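Local atomic coordinates of alpha-glucosidase (Bacteroides thetaiotaomicron, PDB entry 5XFM), a protein that hydrolyses beta-L-arabinopyranosides and alpha-galactosides as a calcium-binding, bifunctional member of glycoside hydrolase family 97. Residues G56-I61 with V139-T144; Q109-I114 with Y126-Q131; G213-Y218 with E442-N447; G220-D225 with F236-E241. The protein carries 1 engineered substitution. One frame throughout, in Å; residues are numbered along the deposited sequence.

Contact 1. Residues G56-I61 with V139-T144; sequences GMNTNI and VKEEQT
A classic beta bulge interrupts the antiparallel pairing of strand 47-59 with strand 136-147, and Asn58 stands opposite it: Lys140 and Glu141 both face this one residue. Asn58 N gives a nearly straight bond (173°) to Glu141 O at 2.8 Å. Its carbonyl answers both bulge residues, accepting Glu141 N at 3.0 Å and, in a weak, bent bond, Lys140 N. Towards the end of the pairing Gln143 N reaches Gly56 O at 3.1 Å, approaching from above the carbonyl plane. Gly56 has a positive phi at which a CB would jam against the preceding carbonyl oxygen, which explains the glycine.

On one face of the sheet Met57, Thr59 and Val139 meet. Met57 crosses Val139 at about a right angle and rests its sulfur on both methyls, SD lying 4.0 Å from Val139 CG2, while CG2 also touches Thr59 OG1 at 3.9 Å. The branched valine spreads two methyls over neighbours on one strand; an alanine here would probably leave the thioether of Met57 without its support and open a gap beside Thr59. The Lys140 chain runs extended past Asn58 and brings CE to 3.8 Å from Asn60 CA. Glu142, buried, is paired with Arg261 and bonded by Tyr218. One extra residue thus shifts the register by one, as a classic bulge does in an antiparallel sheet, here one sheet of the N-terminal region.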
loop_
_atom_site.group_PDB
_atom_site.type_symbol
_atom_site.label_atom_id
_atom_site.label_comp_id
_atom_site.label_asym_id
_atom_site.label_seq_id
_atom_site.Cartn_x
_atom_site.Cartn_y
_atom_site.Cartn_z
ATOM N N GLY A 56 2.618 24.639 -7.838
ATOM C CA GLY A 56 2.665 25.069 -9.220
ATOM C C GLY A 56 3.137 24.011 -10.179
ATOM O O GLY A 56 3.315 22.849 -9.803
ATOM N N MET A 57 3.300 24.407 -11.437
ATOM C CA MET A 57 3.704 23.459 -12.463
ATOM C C MET A 57 4.193 24.180 -13.710
ATOM O O MET A 57 3.932 25.359 -13.906
ATOM C CB MET A 57 2.555 22.515 -12.813
ATOM C CG MET A 57 1.349 23.202 -13.419
ATOM S SD MET A 57 0.151 21.993 -13.993
ATOM C CE MET A 57 -0.193 21.170 -12.448
ATOM N N ASN A 58 4.915 23.443 -14.535
ATOM C CA ASN A 58 5.379 23.879 -15.837
ATOM C C ASN A 58 4.674 23.052 -16.912
ATOM O O ASN A 58 4.711 21.804 -16.884
ATOM C CB ASN A 58 6.900 23.717 -15.900
ATOM C CG ASN A 58 7.502 24.198 -17.199
ATOM O OD1 ASN A 58 6.933 25.031 -17.884
ATOM N ND2 ASN A 58 8.677 23.666 -17.541
ATOM N N THR A 59 4.060 23.763 -17.861
ATOM C CA THR A 59 3.099 23.172 -18.777
ATOM C C THR A 59 3.283 23.646 -20.233
ATOM O O THR A 59 3.677 24.789 -20.475
ATOM C CB THR A 59 1.675 23.519 -18.257
ATOM O OG1 THR A 59 1.273 22.586 -17.241
ATOM C CG2 THR A 59 0.675 23.548 -19.348
ATOM N N ASN A 60 2.946 22.792 -21.203
ATOM C CA ASN A 60 3.117 23.138 -22.614
ATOM C C ASN A 60 2.060 24.098 -23.165
ATOM O O ASN A 60 2.060 24.403 -24.353
ATOM C CB ASN A 60 3.130 21.868 -23.474
ATOM C CG ASN A 60 1.748 21.233 -23.620
ATOM O OD1 ASN A 60 0.843 21.482 -22.825
ATOM N ND2 ASN A 60 1.587 20.405 -24.645
ATOM N N ILE A 61 1.164 24.573 -22.311
ATOM C CA ILE A 61 0.284 25.672 -22.695
ATOM C C ILE A 61 0.573 26.901 -21.835
ATOM O O ILE A 61 -0.050 27.947 -22.019
ATOM C CB ILE A 61 -1.217 25.306 -22.577
ATOM C CG1 ILE A 61 -1.652 25.249 -21.113
ATOM C CG2 ILE A 61 -1.529 24.015 -23.321
ATOM C CD1 ILE A 61 -3.144 25.392 -20.906
ATOM N N VAL A 139 1.872 18.206 -19.049
ATOM C CA VAL A 139 2.536 18.823 -17.903
ATOM C C VAL A 139 4.006 18.433 -17.899
ATOM O O VAL A 139 4.352 17.284 -17.617
ATOM C CB VAL A 139 1.889 18.419 -16.561
ATOM C CG1 VAL A 139 2.662 19.023 -15.397
ATOM C CG2 VAL A 139 0.433 18.852 -16.521
ATOM N N LYS A 140 4.865 19.393 -18.228
ATOM C CA LYS A 140 6.295 19.141 -18.336
ATOM C C LYS A 140 6.897 18.832 -16.971
ATOM O O LYS A 140 7.801 18.001 -16.862
ATOM C CB LYS A 140 7.024 20.344 -18.949
ATOM C CG LYS A 140 6.600 20.720 -20.361
ATOM C CD LYS A 140 7.434 21.883 -20.890
ATOM C CE LYS A 140 6.870 22.427 -22.200
ATOM N NZ LYS A 140 6.951 21.444 -23.319
ATOM N N GLU A 141 6.393 19.495 -15.931
ATOM C CA GLU A 141 6.989 19.317 -14.606
ATOM C C GLU A 141 6.117 19.863 -13.477
ATOM O O GLU A 141 5.396 20.823 -13.670
ATOM C CB GLU A 141 8.355 20.010 -14.609
ATOM C CG GLU A 141 9.070 20.144 -13.294
ATOM C CD GLU A 141 10.405 20.835 -13.477
ATOM O OE1 GLU A 141 10.499 21.691 -14.385
ATOM O OE2 GLU A 141 11.359 20.521 -12.733
ATOM N N GLU A 142 6.162 19.247 -12.302
ATOM C CA GLU A 142 5.508 19.827 -11.133
ATOM C C GLU A 142 6.543 20.483 -10.228
ATOM O O GLU A 142 7.619 19.931 -10.000
ATOM C CB GLU A 142 4.701 18.777 -10.355
ATOM C CG GLU A 142 3.253 18.658 -10.810
ATOM C CD GLU A 142 2.444 17.641 -10.019
ATOM O OE1 GLU A 142 2.255 17.817 -8.795
ATOM O OE2 GLU A 142 1.982 16.656 -10.634
ATOM N N GLN A 143 6.232 21.689 -9.764
ATOM C CA GLN A 143 7.054 22.376 -8.776
ATOM C C GLN A 143 6.600 21.967 -7.369
ATOM O O GLN A 143 7.293 22.214 -6.382
ATOM C CB GLN A 143 6.967 23.890 -8.977
ATOM C CG GLN A 143 7.671 24.740 -7.932
ATOM C CD GLN A 143 7.899 26.160 -8.414
ATOM O OE1 GLN A 143 8.871 26.439 -9.112
ATOM N NE2 GLN A 143 6.993 27.061 -8.056
ATOM N N THR A 144 5.425 21.340 -7.304
ATOM C CA THR A 144 4.803 20.893 -6.053
ATOM C C THR A 144 5.816 20.313 -5.079
ATOM O O THR A 144 6.569 19.394 -5.419
ATOM C CB THR A 144 3.719 19.824 -6.323
ATOM O OG1 THR A 144 2.828 20.281 -7.349
ATOM C CG2 THR A 144 2.931 19.506 -5.052
#

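Contact 2. Residues Q109-I114 with Y126-Q131; sequences QKLGVI and YTLPHQ
With CG set between its backbone N and carbonyl carbon (chi1 72°) and the chain extended beyond, Gln131 lays its amide alongside the backbone of Lys110. OE1 accepts Lys110 N at 2.9 Å in a nearly straight bond (169°), and NE2 donates to Lys110 O at 3.0 Å; both bonds use a lone pair in the carbonyl plane. The side-chain amide thereby stands in for a backbone peptide where strand 121-128 has ended. A leucine in its place would probably leave the N-H and carbonyl of Lys110 without these mates and the stretch after Leu128 less firmly tied to strand 110-117.

Farther along, Gly112 and Thr127 exchange two backbone bonds. Thr127 OG1 lies 3.3 Å from Gly112 CA, and a CB there would clash with it, so glycine suits the place. Leu111 CD1 packs on Leu128 CD2 at 3.6 Å and on Tyr126 CB, while Val113 lies side by side with Tyr126, its CG2 3.8 Å from Tyr126 CD2.

These strands form the hairpin 110-117 and 121-128, flanked in the sheet by strands 91-104 and 256-266; Phe64 of strand 62-64 touches Leu111 and Leu128, and Tyr126 OH reaches across to Gly56 and Thr144.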
loop_
_atom_site.group_PDB
_atom_site.type_symbol
_atom_site.label_atom_id
_atom_site.label_comp_id
_atom_site.label_asym_id
_atom_site.label_seq_id
_atom_site.Cartn_x
_atom_site.Cartn_y
_atom_site.Cartn_z
ATOM N N GLN A 109 -3.039 33.312 -18.153
ATOM C CA GLN A 109 -3.494 31.925 -18.174
ATOM C C GLN A 109 -3.885 31.485 -16.765
ATOM O O GLN A 109 -3.327 31.960 -15.777
ATOM C CB GLN A 109 -2.425 31.011 -18.774
ATOM C CG GLN A 109 -2.141 31.332 -20.233
ATOM C CD GLN A 109 -0.771 30.887 -20.684
ATOM O OE1 GLN A 109 0.211 31.023 -19.954
ATOM N NE2 GLN A 109 -0.693 30.370 -21.901
ATOM N N LYS A 110 -4.888 30.614 -16.689
ATOM C CA LYS A 110 -5.545 30.280 -15.430
ATOM C C LYS A 110 -5.228 28.872 -14.935
ATOM O O LYS A 110 -5.016 27.955 -15.731
ATOM C CB LYS A 110 -7.059 30.474 -15.575
ATOM C CG LYS A 110 -7.444 31.946 -15.733
ATOM C CD LYS A 110 -8.938 32.169 -15.910
ATOM C CE LYS A 110 -9.220 33.672 -16.050
ATOM N NZ LYS A 110 -10.662 34.043 -15.938
ATOM N N LEU A 111 -5.178 28.719 -13.614
ATOM C CA LEU A 111 -4.943 27.425 -12.976
ATOM C C LEU A 111 -5.666 27.345 -11.627
ATOM O O LEU A 111 -5.588 28.269 -10.832
ATOM C CB LEU A 111 -3.435 27.187 -12.790
ATOM C CG LEU A 111 -2.975 26.016 -11.914
ATOM C CD1 LEU A 111 -3.152 24.698 -12.640
ATOM C CD2 LEU A 111 -1.525 26.177 -11.474
ATOM N N GLY A 112 -6.369 26.250 -11.360
ATOM C CA GLY A 112 -7.006 26.094 -10.061
ATOM C C GLY A 112 -6.200 25.225 -9.098
ATOM O O GLY A 112 -5.467 24.335 -9.527
ATOM N N VAL A 113 -6.312 25.498 -7.797
ATOM C CA VAL A 113 -5.768 24.604 -6.768
ATOM C C VAL A 113 -6.833 24.331 -5.712
ATOM O O VAL A 113 -7.407 25.255 -5.154
ATOM C CB VAL A 113 -4.506 25.188 -6.077
ATOM C CG1 VAL A 113 -3.847 24.145 -5.178
ATOM C CG2 VAL A 113 -3.516 25.697 -7.099
ATOM N N ILE A 114 -7.097 23.058 -5.443
ATOM C CA ILE A 114 -8.143 22.667 -4.502
ATOM C C ILE A 114 -7.569 21.924 -3.312
ATOM O O ILE A 114 -6.873 20.919 -3.484
ATOM C CB ILE A 114 -9.211 21.764 -5.162
ATOM C CG1 ILE A 114 -9.944 22.514 -6.270
ATOM C CG2 ILE A 114 -10.218 21.286 -4.123
ATOM C CD1 ILE A 114 -9.264 22.460 -7.599
ATOM N N TYR A 126 -4.386 20.171 -8.643
ATOM C CA TYR A 126 -4.520 21.275 -9.579
ATOM C C TYR A 126 -5.624 20.987 -10.591
ATOM O O TYR A 126 -5.846 19.835 -10.960
ATOM C CB TYR A 126 -3.206 21.525 -10.314
ATOM C CG TYR A 126 -2.002 21.702 -9.423
ATOM C CD1 TYR A 126 -1.190 20.622 -9.111
ATOM C CD2 TYR A 126 -1.666 22.950 -8.905
ATOM C CE1 TYR A 126 -0.080 20.769 -8.311
ATOM C CE2 TYR A 126 -0.557 23.108 -8.097
ATOM C CZ TYR A 126 0.235 22.010 -7.803
ATOM O OH TYR A 126 1.348 22.147 -7.005
ATOM N N THR A 127 -6.297 22.033 -11.056
ATOM C CA THR A 127 -7.212 21.902 -12.185
ATOM C C THR A 127 -6.761 22.825 -13.312
ATOM O O THR A 127 -6.205 23.898 -13.064
ATOM C CB THR A 127 -8.677 22.212 -11.795
ATOM O OG1 THR A 127 -8.773 23.522 -11.219
ATOM C CG2 THR A 127 -9.195 21.186 -10.795
ATOM N N LEU A 128 -6.976 22.383 -14.547
ATOM C CA LEU A 128 -6.680 23.182 -15.731
ATOM C C LEU A 128 -7.913 23.253 -16.623
ATOM O O LEU A 128 -8.419 22.226 -17.071
ATOM C CB LEU A 128 -5.507 22.593 -16.516
ATOM C CG LEU A 128 -4.108 22.599 -15.904
ATOM C CD1 LEU A 128 -3.275 21.538 -16.566
ATOM C CD2 LEU A 128 -3.467 23.965 -16.105
ATOM N N PRO A 129 -8.404 24.469 -16.881
ATOM C CA PRO A 129 -9.594 24.648 -17.717
ATOM C C PRO A 129 -9.257 24.636 -19.206
ATOM O O PRO A 129 -8.082 24.729 -19.569
ATOM C CB PRO A 129 -10.107 26.025 -17.288
ATOM C CG PRO A 129 -8.850 26.772 -16.956
ATOM C CD PRO A 129 -7.903 25.752 -16.351
ATOM N N HIS A 130 -10.273 24.515 -20.056
ATOM C CA HIS A 130 -10.092 24.760 -21.482
ATOM C C HIS A 130 -9.794 26.242 -21.708
ATOM O O HIS A 130 -10.577 27.100 -21.305
ATOM C CB HIS A 130 -11.333 24.350 -22.275
ATOM C CG HIS A 130 -11.152 24.423 -23.759
ATOM N ND1 HIS A 130 -11.173 25.615 -24.454
ATOM C CD2 HIS A 130 -10.986 23.452 -24.688
ATOM C CE1 HIS A 130 -10.998 25.376 -25.742
ATOM N NE2 HIS A 130 -10.885 24.070 -25.911
ATOM N N GLN A 131 -8.669 26.543 -22.353
ATOM C CA GLN A 131 -8.251 27.930 -22.546
ATOM C C GLN A 131 -7.219 28.065 -23.661
ATOM O O GLN A 131 -6.517 27.107 -23.983
ATOM C CB GLN A 131 -7.677 28.501 -21.249
ATOM C CG GLN A 131 -6.306 27.947 -20.879
ATOM C CD GLN A 131 -5.814 28.462 -19.540
ATOM O OE1 GLN A 131 -5.835 29.668 -19.282
ATOM N NE2 GLN A 131 -5.369 27.550 -18.680
#

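Contact 3. Residues G213-Y218 with E442-N447; sequences GVDSRY and ERMYPN
Met444, in the last turn of helix 441-444, carries the contact between the loop 213-218 of the N-terminal region, whose family belongs to the galactose-mutarotase clan, and the TIM-barrel-type region of this family 97 enzyme. From CB, which points toward the loop, the chain passes through CG, anti to the carbonyl carbon (chi1 -67°), to the sulfur. SD settles against Gly213 CA at 3.7 Å. A final bend at chi3 (71°) carries the methyl onward, so that CE lies 3.5 Å from Val214 O and 3.9 Å from Asp215 CB. A flexible, unbranched thioether suits this spot because it can bend along the loop, setting sulfur and methyl against backbone atoms. Gly213 has a positive phi, which by itself favours glycine. Val214 O is not left to the methyl alone: Trp441 NE1 donates to it.

Beside the methionine, the Tyr445 ring extends so that OH comes to 3.5 Å from Asp215 CB, an approach without a hydrogen bond; the hydroxyl is bonded instead to Glu417 of helix 410-425. An aromatic with a polar tip can thus touch the loop by its end and still satisfy its oxygen.

The Asp215 carboxylate bonds within its own loop. Its OD1 accepts Arg217 N at 2.9 Å in an Asx turn, and the same residue starts a type I beta turn ending at Tyr218. Arg217 then returns to the carboxylate, where NH2 forms a salt bridge with Asp215 OD2 at 2.6 Å, meeting that oxygen on its syn side.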
loop_
_atom_site.group_PDB
_atom_site.type_symbol
_atom_site.label_atom_id
_atom_site.label_comp_id
_atom_site.label_asym_id
_atom_site.label_seq_id
_atom_site.Cartn_x
_atom_site.Cartn_y
_atom_site.Cartn_z
ATOM N N GLY A 213 -5.427 8.657 -6.491
ATOM C CA GLY A 213 -6.235 8.964 -7.653
ATOM C C GLY A 213 -5.406 9.023 -8.916
ATOM O O GLY A 213 -5.741 9.741 -9.856
ATOM N N VAL A 214 -4.322 8.255 -8.943
ATOM C CA VAL A 214 -3.551 8.093 -10.169
ATOM C C VAL A 214 -4.126 6.981 -11.038
ATOM O O VAL A 214 -4.211 5.822 -10.620
ATOM C CB VAL A 214 -2.075 7.782 -9.880
ATOM C CG1 VAL A 214 -1.331 7.453 -11.179
ATOM C CG2 VAL A 214 -1.428 8.938 -9.132
ATOM N N ASP A 215 -4.533 7.345 -12.248
ATOM C CA ASP A 215 -5.023 6.367 -13.201
ATOM C C ASP A 215 -4.391 6.636 -14.546
ATOM O O ASP A 215 -3.324 7.240 -14.623
ATOM C CB ASP A 215 -6.555 6.395 -13.298
ATOM C CG ASP A 215 -7.120 7.797 -13.524
ATOM O OD1 ASP A 215 -6.528 8.591 -14.291
ATOM O OD2 ASP A 215 -8.177 8.099 -12.933
ATOM N N SER A 216 -5.076 6.238 -15.609
ATOM C CA SER A 216 -4.532 6.350 -16.955
ATOM C C SER A 216 -4.253 7.797 -17.379
ATOM O O SER A 216 -3.539 8.035 -18.351
ATOM C CB SER A 216 -5.472 5.663 -17.955
ATOM O OG SER A 216 -6.707 6.339 -18.060
ATOM N N ARG A 217 -4.830 8.760 -16.663
ATOM C CA ARG A 217 -4.726 10.165 -17.055
ATOM C C ARG A 217 -3.468 10.869 -16.529
ATOM O O ARG A 217 -3.288 12.060 -16.749
ATOM C CB ARG A 217 -5.978 10.926 -16.607
ATOM C CG ARG A 217 -7.174 10.699 -17.533
ATOM C CD ARG A 217 -8.496 11.096 -16.899
ATOM N NE ARG A 217 -8.833 10.255 -15.754
ATOM C CZ ARG A 217 -9.722 10.581 -14.819
ATOM N NH1 ARG A 217 -10.368 11.742 -14.885
ATOM N NH2 ARG A 217 -9.963 9.750 -13.812
ATOM N N TYR A 218 -2.583 10.137 -15.863
ATOM C CA TYR A 218 -1.364 10.753 -15.352
ATOM C C TYR A 218 -0.266 9.713 -15.184
ATOM O O TYR A 218 -0.455 8.536 -15.486
ATOM C CB TYR A 218 -1.638 11.443 -14.016
ATOM C CG TYR A 218 -0.935 12.773 -13.787
ATOM C CD1 TYR A 218 -1.415 13.943 -14.369
ATOM C CD2 TYR A 218 0.164 12.868 -12.941
ATOM C CE1 TYR A 218 -0.810 15.166 -14.144
ATOM C CE2 TYR A 218 0.784 14.095 -12.705
ATOM C CZ TYR A 218 0.290 15.242 -13.310
ATOM O OH TYR A 218 0.894 16.462 -13.085
ATOM N N GLU A 442 -8.333 0.470 -4.497
ATOM C CA GLU A 442 -9.453 -0.349 -4.017
ATOM C C GLU A 442 -10.801 0.306 -4.332
ATOM O O GLU A 442 -11.751 -0.361 -4.757
ATOM C CB GLU A 442 -9.356 -0.588 -2.502
ATOM C CG GLU A 442 -8.202 -1.482 -2.031
ATOM C CD GLU A 442 -6.952 -0.699 -1.663
ATOM O OE1 GLU A 442 -6.831 0.467 -2.103
ATOM O OE2 GLU A 442 -6.100 -1.244 -0.922
ATOM N N ARG A 443 -10.880 1.619 -4.132
ATOM C CA ARG A 443 -12.102 2.346 -4.415
ATOM C C ARG A 443 -12.237 2.584 -5.909
ATOM O O ARG A 443 -13.322 2.440 -6.466
ATOM C CB ARG A 443 -12.138 3.677 -3.665
ATOM C CG ARG A 443 -13.467 4.398 -3.796
ATOM C CD ARG A 443 -13.766 5.223 -2.564
ATOM N NE ARG A 443 -15.044 5.920 -2.687
ATOM C CZ ARG A 443 -16.214 5.368 -2.373
ATOM N NH1 ARG A 443 -16.257 4.112 -1.935
ATOM N NH2 ARG A 443 -17.339 6.063 -2.503
ATOM N N MET A 444 -11.141 2.964 -6.557
ATOM C CA MET A 444 -11.191 3.239 -7.985
ATOM C C MET A 444 -11.574 2.006 -8.818
ATOM O O MET A 444 -12.292 2.138 -9.813
ATOM C CB MET A 444 -9.858 3.812 -8.455
ATOM C CG MET A 444 -9.580 5.183 -7.874
ATOM S SD MET A 444 -7.848 5.654 -7.842
ATOM C CE MET A 444 -7.528 5.930 -9.582
ATOM N N TYR A 445 -11.121 0.819 -8.397
ATOM C CA TYR A 445 -11.351 -0.429 -9.147
ATOM C C TYR A 445 -11.974 -1.550 -8.302
ATOM O O TYR A 445 -11.298 -2.146 -7.464
ATOM C CB TYR A 445 -10.036 -0.932 -9.743
ATOM C CG TYR A 445 -9.278 0.113 -10.530
ATOM C CD1 TYR A 445 -9.621 0.408 -11.843
ATOM C CD2 TYR A 445 -8.227 0.817 -9.948
ATOM C CE1 TYR A 445 -8.929 1.366 -12.561
ATOM C CE2 TYR A 445 -7.537 1.769 -10.652
ATOM C CZ TYR A 445 -7.887 2.043 -11.955
ATOM O OH TYR A 445 -7.190 3.002 -12.656
ATOM N N PRO A 446 -13.252 -1.873 -8.563
ATOM C CA PRO A 446 -14.036 -2.860 -7.801
ATOM C C PRO A 446 -13.395 -4.244 -7.714
ATOM O O PRO A 446 -13.640 -4.955 -6.738
ATOM C CB PRO A 446 -15.353 -2.944 -8.583
ATOM C CG PRO A 446 -15.452 -1.646 -9.312
ATOM C CD PRO A 446 -14.042 -1.242 -9.635
ATOM N N ASN A 447 -12.597 -4.624 -8.708
ATOM C CA ASN A 447 -12.002 -5.964 -8.733
ATOM C C ASN A 447 -10.520 -5.984 -8.351
ATOM O O ASN A 447 -9.860 -7.015 -8.438
ATOM C CB ASN A 447 -12.195 -6.605 -10.113
ATOM C CG ASN A 447 -11.658 -5.745 -11.247
ATOM O OD1 ASN A 447 -11.800 -4.518 -11.242
ATOM N ND2 ASN A 447 -11.057 -6.389 -12.231
#

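Contact 4. Residues G220-D225 with F236-E241; sequences GSRLSD and FPMAEE
Arg222 reaches residues 236-238 with the end of its guanidinium. NH1 donates a weak bond, bent to 130° at the hydrogen, to Phe236 O at 2.7 Å. Pro237 CA sits at the edge of the same group, near its plane, and Met238 crosses the arginine at about a right angle to bring CG to 3.6 Å from Arg222 NH2. An arginine fits here because its long arm brings N-H donors to a backbone carbonyl, with carbon neighbours at and near its edge.

Two smaller contacts lie beside it. Ser221 OG comes to the edge of the Phe236 ring, 3.5 Å from CD1, and Gly220 O meets Pro237 CD at 3.3 Å.

The contact lies at the antiparallel pair of strands 222-223 and 231-235 in the N-terminal beta-sheet region: Arg222 sits in the first strand, whereas Phe236 follows directly on the second and starts the loop leading to strand 251-253.

Further out, the guanidinium is positioned by its own chain, extended from CG to NE, and by His191 O, which accepts from NE. Met238 begins a type I turn to Glu241, whose backbone N bonds back to Met238 O; the Glu241 carboxylate also takes Met238 N on OE2 at 2.8 Å. That oxygen stands 4.5 Å from Arg222 NH1, well out of the guanidinium plane, so attraction between the charges is likely but no N-H points at it. The other oxygen, OE1, accepts from Asp408 N.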
loop_
_atom_site.group_PDB
_atom_site.type_symbol
_atom_site.label_atom_id
_atom_site.label_comp_id
_atom_site.label_asym_id
_atom_site.label_seq_id
_atom_site.Cartn_x
_atom_site.Cartn_y
_atom_site.Cartn_z
ATOM N N GLY A 220 2.618 8.013 -12.355
ATOM C CA GLY A 220 2.854 7.856 -10.931
ATOM C C GLY A 220 4.000 8.775 -10.554
ATOM O O GLY A 220 4.938 8.937 -11.329
ATOM N N SER A 221 3.928 9.400 -9.384
ATOM C CA SER A 221 4.996 10.305 -8.975
ATOM C C SER A 221 5.707 9.806 -7.723
ATOM O O SER A 221 5.284 8.830 -7.099
ATOM C CB SER A 221 4.452 11.716 -8.749
ATOM O OG SER A 221 4.164 12.349 -9.982
ATOM N N ARG A 222 6.785 10.492 -7.363
ATOM C CA ARG A 222 7.587 10.123 -6.201
ATOM C C ARG A 222 8.214 11.384 -5.609
ATOM O O ARG A 222 7.970 12.487 -6.105
ATOM C CB ARG A 222 8.676 9.133 -6.588
ATOM C CG ARG A 222 9.801 9.789 -7.346
ATOM C CD ARG A 222 10.829 8.809 -7.818
ATOM N NE ARG A 222 11.899 9.511 -8.507
ATOM C CZ ARG A 222 11.869 9.819 -9.794
ATOM N NH1 ARG A 222 10.815 9.487 -10.521
ATOM N NH2 ARG A 222 12.884 10.470 -10.345
ATOM N N LEU A 223 9.002 11.239 -4.547
ATOM C CA LEU A 223 9.724 12.392 -4.009
ATOM C C LEU A 223 11.163 12.431 -4.520
ATOM O O LEU A 223 11.816 11.385 -4.666
ATOM C CB LEU A 223 9.710 12.397 -2.472
ATOM C CG LEU A 223 8.397 12.791 -1.783
ATOM C CD1 LEU A 223 8.591 12.996 -0.282
ATOM C CD2 LEU A 223 7.774 14.017 -2.430
ATOM N N SER A 224 11.637 13.635 -4.830
ATOM C CA SER A 224 13.031 13.836 -5.223
ATOM C C SER A 224 13.964 13.676 -4.028
ATOM O O SER A 224 13.529 13.457 -2.899
ATOM C CB SER A 224 13.246 15.226 -5.827
ATOM O OG SER A 224 13.062 16.246 -4.854
ATOM N N ASP A 225 15.262 13.785 -4.284
ATOM C CA ASP A 225 16.212 13.969 -3.202
ATOM C C ASP A 225 15.934 15.333 -2.561
ATOM O O ASP A 225 15.259 16.182 -3.157
ATOM C CB ASP A 225 17.655 13.893 -3.707
ATOM C CG ASP A 225 18.160 12.463 -3.818
ATOM O OD1 ASP A 225 18.455 12.020 -4.948
ATOM O OD2 ASP A 225 18.306 11.801 -2.772
ATOM N N PHE A 236 8.589 13.322 -11.533
ATOM C CA PHE A 236 7.943 12.432 -12.488
ATOM C C PHE A 236 8.865 11.236 -12.758
ATOM O O PHE A 236 10.041 11.276 -12.387
ATOM C CB PHE A 236 7.618 13.190 -13.781
ATOM C CG PHE A 236 6.491 14.171 -13.644
ATOM C CD1 PHE A 236 5.656 14.144 -12.535
ATOM C CD2 PHE A 236 6.281 15.144 -14.614
ATOM C CE1 PHE A 236 4.627 15.057 -12.402
ATOM C CE2 PHE A 236 5.252 16.059 -14.486
ATOM C CZ PHE A 236 4.425 16.015 -13.378
ATOM N N PRO A 237 8.343 10.166 -13.394
ATOM C CA PRO A 237 9.187 8.983 -13.622
ATOM C C PRO A 237 10.437 9.265 -14.454
ATOM O O PRO A 237 10.486 10.238 -15.209
ATOM C CB PRO A 237 8.251 8.010 -14.359
ATOM C CG PRO A 237 7.061 8.821 -14.783
ATOM C CD PRO A 237 6.944 9.927 -13.792
ATOM N N MET A 238 11.450 8.416 -14.294
ATOM C CA MET A 238 12.687 8.540 -15.048
ATOM C C MET A 238 12.514 8.055 -16.487
ATOM O O MET A 238 11.770 7.116 -16.743
ATOM C CB MET A 238 13.801 7.762 -14.348
ATOM C CG MET A 238 14.007 8.200 -12.907
ATOM S SD MET A 238 14.962 7.019 -11.948
ATOM C CE MET A 238 13.860 5.610 -11.948
ATOM N N ALA A 239 13.207 8.706 -17.416
ATOM C CA ALA A 239 13.107 8.388 -18.826
ATOM C C ALA A 239 13.535 6.952 -19.126
ATOM O O ALA A 239 13.018 6.318 -20.043
ATOM C CB ALA A 239 13.948 9.371 -19.640
ATOM N N GLU A 240 14.468 6.435 -18.338
ATOM C CA GLU A 240 14.991 5.097 -18.571
ATOM C C GLU A 240 14.016 3.992 -18.166
ATOM O O GLU A 240 14.267 2.826 -18.451
ATOM C CB GLU A 240 16.319 4.898 -17.831
ATOM C CG GLU A 240 17.469 5.755 -18.343
ATOM C CD GLU A 240 17.443 7.165 -17.776
ATOM O OE1 GLU A 240 16.563 7.455 -16.935
ATOM O OE2 GLU A 240 18.300 7.982 -18.175
ATOM N N GLU A 241 12.917 4.345 -17.502
ATOM C CA GLU A 241 11.933 3.338 -17.099
ATOM C C GLU A 241 11.223 2.755 -18.330
ATOM O O GLU A 241 11.301 3.324 -19.423
ATOM C CB GLU A 241 10.906 3.927 -16.129
ATOM C CG GLU A 241 11.458 4.240 -14.743
ATOM C CD GLU A 241 10.399 4.798 -13.796
ATOM O OE1 GLU A 241 9.408 4.085 -13.512
ATOM O OE2 GLU A 241 10.556 5.956 -13.346
#

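Contacts 1 and 2 stand 12 Å apart between centres and meet at Tyr126, whose OH lies 2.9 Å from Gly56 N while the methionine methyl, Met57 CE, rests 3.5 Å from its CD1. This joins the two N-terminal sheets. Contact 4 reaches the same sheet as contact 1: the Phe236 ring packs there, CE2 lying 3.5 Å from Val139 O. Tyr218, in the loop of contact 3, links contacts 1 and 4, its OH bonding to Glu142 OE2 at 2.7 Å and touching Phe236 CZ. Contact 3 has one segment in each region, and contact 4 also reaches the barrel region through Glu241 and Asp408; the barrel's Glu452 and Glu458 bind calcium together with Glu174 from the N-terminal part.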